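Local coordinates for protein serpin 2 (Anopheles gambiae, PDB 3PZF) that inhibits CLIP-domain serine proteases of the mosquito hemolymph, forming a covalent complex with CLIPB9, and so restrains the melanization response, at residues 23-28 / 74-79; 50-55 / 303-308. All blocks are in the same frame, centred on the assembly; numbering follows the deposited sequence.

Contact 1 of 2, residues 23-28 / 74-79; sequences NEFDLM and LSSVIQ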
loop_
_atom_site.group_PDB
_atom_site.type_symbol
_atom_site.label_atom_id
_atom_site.label_comp_id
_atom_site.label_asym_id
_atom_site.label_seq_id
_atom_site.Cartn_x
_atom_site.Cartn_y
_atom_site.Cartn_z
ATOM N N ASN A 23 -8.107 -10.293 0.122
ATOM C CA ASN A 23 -6.957 -9.672 0.765
ATOM C C ASN A 23 -6.059 -10.690 1.446
ATOM O O ASN A 23 -5.234 -10.325 2.284
ATOM C CB ASN A 23 -7.406 -8.593 1.767
ATOM C CG ASN A 23 -8.302 -9.157 2.864
ATOM O OD1 ASN A 23 -8.704 -10.337 2.814
ATOM N ND2 ASN A 23 -8.659 -8.319 3.832
ATOM N N GLU A 24 -6.181 -11.960 1.053
ATOM C CA GLU A 24 -5.353 -13.008 1.646
ATOM C C GLU A 24 -3.866 -12.706 1.479
ATOM O O GLU A 24 -3.102 -12.718 2.443
ATOM C CB GLU A 24 -5.675 -14.374 1.009
ATOM C CG GLU A 24 -7.091 -14.897 1.285
ATOM C CD GLU A 24 -8.171 -14.300 0.373
ATOM O OE1 GLU A 24 -7.840 -13.682 -0.672
ATOM O OE2 GLU A 24 -9.365 -14.463 0.710
ATOM N N PHE A 25 -3.448 -12.464 0.246
ATOM C CA PHE A 25 -2.049 -12.143 -0.026
ATOM C C PHE A 25 -1.684 -10.823 0.665
ATOM O O PHE A 25 -0.643 -10.719 1.300
ATOM C CB PHE A 25 -1.771 -12.001 -1.521
ATOM C CG PHE A 25 -0.396 -11.460 -1.798
ATOM C CD1 PHE A 25 0.706 -12.295 -1.761
ATOM C CD2 PHE A 25 -0.197 -10.101 -1.952
ATOM C CE1 PHE A 25 1.984 -11.789 -1.960
ATOM C CE2 PHE A 25 1.069 -9.583 -2.136
ATOM C CZ PHE A 25 2.167 -10.432 -2.139
ATOM N N ASP A 26 -2.555 -9.824 0.547
ATOM C CA ASP A 26 -2.282 -8.493 1.140
ATOM C C ASP A 26 -1.909 -8.611 2.610
ATOM O O ASP A 26 -0.864 -8.092 3.039
ATOM C CB ASP A 26 -3.509 -7.583 1.010
ATOM C CG ASP A 26 -4.003 -7.481 -0.433
ATOM O OD1 ASP A 26 -4.394 -8.525 -0.989
ATOM O OD2 ASP A 26 -4.046 -6.362 -0.977
ATOM N N LEU A 27 -2.765 -9.282 3.385
ATOM C CA LEU A 27 -2.551 -9.425 4.816
ATOM C C LEU A 27 -1.292 -10.227 5.134
ATOM O O LEU A 27 -0.551 -9.857 6.030
ATOM C CB LEU A 27 -3.779 -10.048 5.479
ATOM C CG LEU A 27 -5.021 -9.156 5.367
ATOM C CD1 LEU A 27 -6.271 -9.791 5.974
ATOM C CD2 LEU A 27 -4.732 -7.817 6.041
ATOM N N MET A 28 -1.053 -11.309 4.402
ATOM C CA MET A 28 0.189 -12.077 4.561
ATOM C C MET A 28 1.432 -11.208 4.337
ATOM O O MET A 28 2.377 -11.221 5.130
ATOM C CB MET A 28 0.185 -13.284 3.599
ATOM C CG MET A 28 1.455 -14.126 3.629
ATOM S SD MET A 28 1.478 -15.451 2.370
ATOM C CE MET A 28 1.293 -14.517 0.856
ATOM N N LEU A 74 2.796 -17.434 -8.236
ATOM C CA LEU A 74 2.110 -16.155 -8.388
ATOM C C LEU A 74 0.591 -16.359 -8.269
ATOM O O LEU A 74 -0.192 -15.508 -8.686
ATOM C CB LEU A 74 2.480 -15.508 -9.733
ATOM C CG LEU A 74 3.973 -15.212 -9.922
ATOM C CD1 LEU A 74 4.307 -14.564 -11.273
ATOM C CD2 LEU A 74 4.429 -14.332 -8.782
ATOM N N SER A 75 0.194 -17.474 -7.653
ATOM C CA SER A 75 -1.173 -17.997 -7.731
ATOM C C SER A 75 -2.226 -17.160 -7.036
ATOM O O SER A 75 -3.232 -16.800 -7.644
ATOM C CB SER A 75 -1.231 -19.391 -7.113
ATOM O OG SER A 75 -1.124 -19.314 -5.701
ATOM N N SER A 76 -2.016 -16.882 -5.752
ATOM C CA SER A 76 -3.035 -16.235 -4.932
ATOM C C SER A 76 -3.253 -14.781 -5.335
ATOM O O SER A 76 -3.982 -14.034 -4.679
ATOM C CB SER A 76 -2.645 -16.301 -3.459
ATOM O OG SER A 76 -1.463 -15.558 -3.215
ATOM N N VAL A 77 -2.602 -14.386 -6.414
ATOM C CA VAL A 77 -2.712 -13.048 -6.936
ATOM C C VAL A 77 -3.412 -13.056 -8.292
ATOM O O VAL A 77 -3.977 -12.053 -8.715
ATOM C CB VAL A 77 -1.286 -12.440 -7.057
ATOM C CG1 VAL A 77 -1.143 -11.558 -8.290
ATOM C CG2 VAL A 77 -0.919 -11.714 -5.790
ATOM N N ILE A 78 -3.394 -14.197 -8.973
ATOM C CA ILE A 78 -3.997 -14.312 -10.295
ATOM C C ILE A 78 -5.454 -14.762 -10.189
ATOM O O ILE A 78 -5.805 -15.497 -9.268
ATOM C CB ILE A 78 -3.201 -15.316 -11.181
ATOM C CG1 ILE A 78 -1.760 -14.818 -11.385
ATOM C CG2 ILE A 78 -3.914 -15.572 -12.520
ATOM C CD1 ILE A 78 -1.635 -13.342 -11.762
ATOM N N GLN A 79 -6.285 -14.334 -11.146
ATOM C CA GLN A 79 -7.709 -14.623 -11.114
ATOM C C GLN A 79 -8.041 -15.874 -11.897
ATOM O O GLN A 79 -7.964 -15.881 -13.122
ATOM C CB GLN A 79 -8.507 -13.450 -11.686
ATOM C CG GLN A 79 -8.344 -12.154 -10.909
ATOM C CD GLN A 79 -8.619 -12.317 -9.425
ATOM O OE1 GLN A 79 -7.804 -11.920 -8.597
ATOM N NE2 GLN A 79 -9.775 -12.900 -9.082
#
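The bond from L27 N to N23 O, at 2.9 Å, closes the first turn of helix 24-35, which carries F25, the residue that meets S76 and V77 across the contact. A shorter-range backbone bond, from I78 N back to S75 O at 2.9 Å, closes the turn carrying S76 and V77. Between these two pieces of backbone the contact itself is mostly apolar, a matter of van der Waals packing. F25 swings its ring out from the helix with CG anti to the backbone N (chi1 171°), which carries the ring alongside residues 74-79. V77 sends one methyl over a face of that ring: CG2 stands 4.0 Å above the plane, displaced toward the rim, and is 4.0 Å from F25 CG. A flat aromatic offers a broad surface, and the compact, branched valine can lay a methyl on it. S76 covers the root of the same side chain, its OG 4.0 Å from F25 CB, reaching the ring obliquely. This serine is exposed and poorly ordered, as suits a small polar residue at the outer margin of the contact. The neighbouring D26 makes a salt bridge with K49 of helix 45-58, on which F25 also packs. The V77 carbonyl O accepts a hydrogen bond from Y90 OH, tying the backbone behind the apolar contact to helix 83-98. Near the start of helix 24-35, Q79 OE1 bonds Q22 NE2. The result is helix-to-loop packing in the serpin fold, where the first helix of the body packs, largely through the F25 ring, on the connection between helices 69-73 and 83-98.

Contact 2 of 2, residues 50-55 / 303-308; sequences ILLTLI and VGIREI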
loop_
_atom_site.group_PDB
_atom_site.type_symbol
_atom_site.label_atom_id
_atom_site.label_comp_id
_atom_site.label_asym_id
_atom_site.label_seq_id
_atom_site.Cartn_x
_atom_site.Cartn_y
_atom_site.Cartn_z
ATOM N N ILE A 50 -0.309 -5.917 -8.307
ATOM C CA ILE A 50 -0.132 -5.443 -9.688
ATOM C C ILE A 50 1.283 -5.798 -10.226
ATOM O O ILE A 50 1.421 -6.241 -11.384
ATOM C CB ILE A 50 -0.338 -3.902 -9.803
ATOM C CG1 ILE A 50 -1.789 -3.505 -9.483
ATOM C CG2 ILE A 50 0.006 -3.423 -11.218
ATOM C CD1 ILE A 50 -2.809 -4.192 -10.335
ATOM N N LEU A 51 2.310 -5.578 -9.416
ATOM C CA LEU A 51 3.699 -5.870 -9.826
ATOM C C LEU A 51 3.863 -7.345 -10.130
ATOM O O LEU A 51 4.480 -7.745 -11.124
ATOM C CB LEU A 51 4.697 -5.506 -8.704
ATOM C CG LEU A 51 4.651 -4.050 -8.276
ATOM C CD1 LEU A 51 5.770 -3.722 -7.255
ATOM C CD2 LEU A 51 4.785 -3.202 -9.530
ATOM N N LEU A 52 3.336 -8.161 -9.237
ATOM C CA LEU A 52 3.396 -9.608 -9.406
ATOM C C LEU A 52 2.634 -10.057 -10.639
ATOM O O LEU A 52 3.081 -10.959 -11.329
ATOM C CB LEU A 52 2.858 -10.320 -8.170
ATOM C CG LEU A 52 3.686 -10.096 -6.896
ATOM C CD1 LEU A 52 2.966 -10.734 -5.697
ATOM C CD2 LEU A 52 5.081 -10.681 -7.087
ATOM N N THR A 53 1.503 -9.418 -10.931
ATOM C CA THR A 53 0.722 -9.796 -12.101
ATOM C C THR A 53 1.457 -9.341 -13.363
ATOM O O THR A 53 1.472 -10.063 -14.350
ATOM C CB THR A 53 -0.701 -9.237 -12.043
ATOM O OG1 THR A 53 -1.318 -9.681 -10.823
ATOM C CG2 THR A 53 -1.561 -9.767 -13.272
ATOM N N LEU A 54 2.140 -8.196 -13.330
ATOM C CA LEU A 54 2.948 -7.815 -14.529
ATOM C C LEU A 54 4.047 -8.832 -14.786
ATOM O O LEU A 54 4.362 -9.165 -15.930
ATOM C CB LEU A 54 3.540 -6.425 -14.354
ATOM C CG LEU A 54 2.515 -5.292 -14.556
ATOM C CD1 LEU A 54 3.029 -4.025 -13.882
ATOM C CD2 LEU A 54 2.208 -5.038 -16.065
ATOM N N ILE A 55 4.644 -9.330 -13.726
ATOM C CA ILE A 55 5.692 -10.312 -13.869
ATOM C C ILE A 55 5.109 -11.617 -14.380
ATOM O O ILE A 55 5.717 -12.276 -15.242
ATOM C CB ILE A 55 6.443 -10.524 -12.542
ATOM C CG1 ILE A 55 7.269 -9.269 -12.228
ATOM C CG2 ILE A 55 7.333 -11.755 -12.635
ATOM C CD1 ILE A 55 7.908 -9.245 -10.811
ATOM N N VAL A 303 7.672 -14.858 1.900
ATOM C CA VAL A 303 6.295 -15.327 1.877
ATOM C C VAL A 303 6.041 -16.373 0.774
ATOM O O VAL A 303 4.894 -16.718 0.512
ATOM C CB VAL A 303 5.287 -14.164 1.731
ATOM C CG1 VAL A 303 5.373 -13.219 2.928
ATOM C CG2 VAL A 303 5.516 -13.423 0.416
ATOM N N GLY A 304 7.101 -16.875 0.138
ATOM C CA GLY A 304 6.972 -17.997 -0.787
ATOM C C GLY A 304 7.071 -17.665 -2.269
ATOM O O GLY A 304 6.938 -18.548 -3.121
ATOM N N ILE A 305 7.299 -16.398 -2.587
ATOM C CA ILE A 305 7.450 -15.981 -3.978
ATOM C C ILE A 305 8.940 -15.913 -4.320
ATOM O O ILE A 305 9.603 -14.902 -4.081
ATOM C CB ILE A 305 6.746 -14.639 -4.222
ATOM C CG1 ILE A 305 5.266 -14.772 -3.869
ATOM C CG2 ILE A 305 6.915 -14.202 -5.679
ATOM C CD1 ILE A 305 4.493 -13.499 -4.012
ATOM N N ARG A 306 9.469 -17.013 -4.856
ATOM C CA ARG A 306 10.912 -17.189 -4.945
ATOM C C ARG A 306 11.400 -17.476 -6.367
ATOM O O ARG A 306 12.486 -17.059 -6.759
ATOM C CB ARG A 306 11.347 -18.331 -4.008
ATOM C CG ARG A 306 10.792 -18.202 -2.577
ATOM C CD ARG A 306 11.307 -19.298 -1.641
ATOM N NE ARG A 306 12.226 -18.780 -0.622
ATOM C CZ ARG A 306 11.934 -18.643 0.673
ATOM N NH1 ARG A 306 10.738 -18.988 1.145
ATOM N NH2 ARG A 306 12.848 -18.159 1.510
ATOM N N GLU A 307 10.599 -18.195 -7.137
ATOM C CA GLU A 307 11.031 -18.624 -8.477
ATOM C C GLU A 307 11.364 -17.449 -9.411
ATOM O O GLU A 307 12.249 -17.565 -10.252
ATOM C CB GLU A 307 9.961 -19.506 -9.117
ATOM C CG GLU A 307 10.319 -19.999 -10.514
ATOM C CD GLU A 307 10.882 -21.409 -10.528
ATOM O OE1 GLU A 307 10.549 -22.165 -11.469
ATOM O OE2 GLU A 307 11.653 -21.760 -9.604
ATOM N N ILE A 308 10.674 -16.319 -9.265
ATOM C CA ILE A 308 10.938 -15.155 -10.130
ATOM C C ILE A 308 12.289 -14.483 -9.827
ATOM O O ILE A 308 12.776 -13.655 -10.603
ATOM C CB ILE A 308 9.815 -14.101 -10.037
ATOM C CG1 ILE A 308 9.608 -13.662 -8.590
ATOM C CG2 ILE A 308 8.502 -14.654 -10.588
ATOM C CD1 ILE A 308 8.742 -12.432 -8.467
#
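L52 and I305 reach toward each other tip to tip, with 3.6 Å between L52 CD1 and I305 CD1. Both side chains are extended (chi2 174° in L52, 177° in I305), so each spends its full length crossing from its own backbone to the meeting point. One helical turn further on, I55 and I308 cross at about a right angle and touch through both branches: I55 CG2 lies 3.7 Å from I308 CG2, and I55 CD1 lies 4.0 Å from I308 CD1. I308 owes this double contact to its less common first torsion (chi1 56°), with CG1 tucked between the backbone N and the carbonyl carbon. Its CD1 also comes within 4.3 Å of L52 CD2, bridging the two pairs. Ahead of them G304, at positive phi, completes a Schellman motif that ends helix 297-302; glycine suits it because a side chain there would jam against the carbonyl O of V303. E73 OE1 accepts hydrogen bonds from the backbone N of both R306 and E307. All four touching residues are buried and aliphatic, and with no directional bond between helix and loop, their fit probably rests on dispersion, the exclusion of water and branched shapes.

Contacts 1 and 2 are two parts of one apolar layer, with centres about 10 Å apart. The F25 ring joins them: its CZ lies 3.7 Å from L52 CD1, and its CE1 is equally near I305 CD1. V77 makes a second bridge by resting on T53 of helix 45-58. Contact 2 is wholly buried and purely aliphatic, uniting segments 248 residues apart, whereas contact 1 joins segments nearer in sequence, runs out to the surface at a poorly ordered serine and relies on an aromatic face. Together they pack helices 24-35 and 45-58 against two loops on the same side of the serpin body.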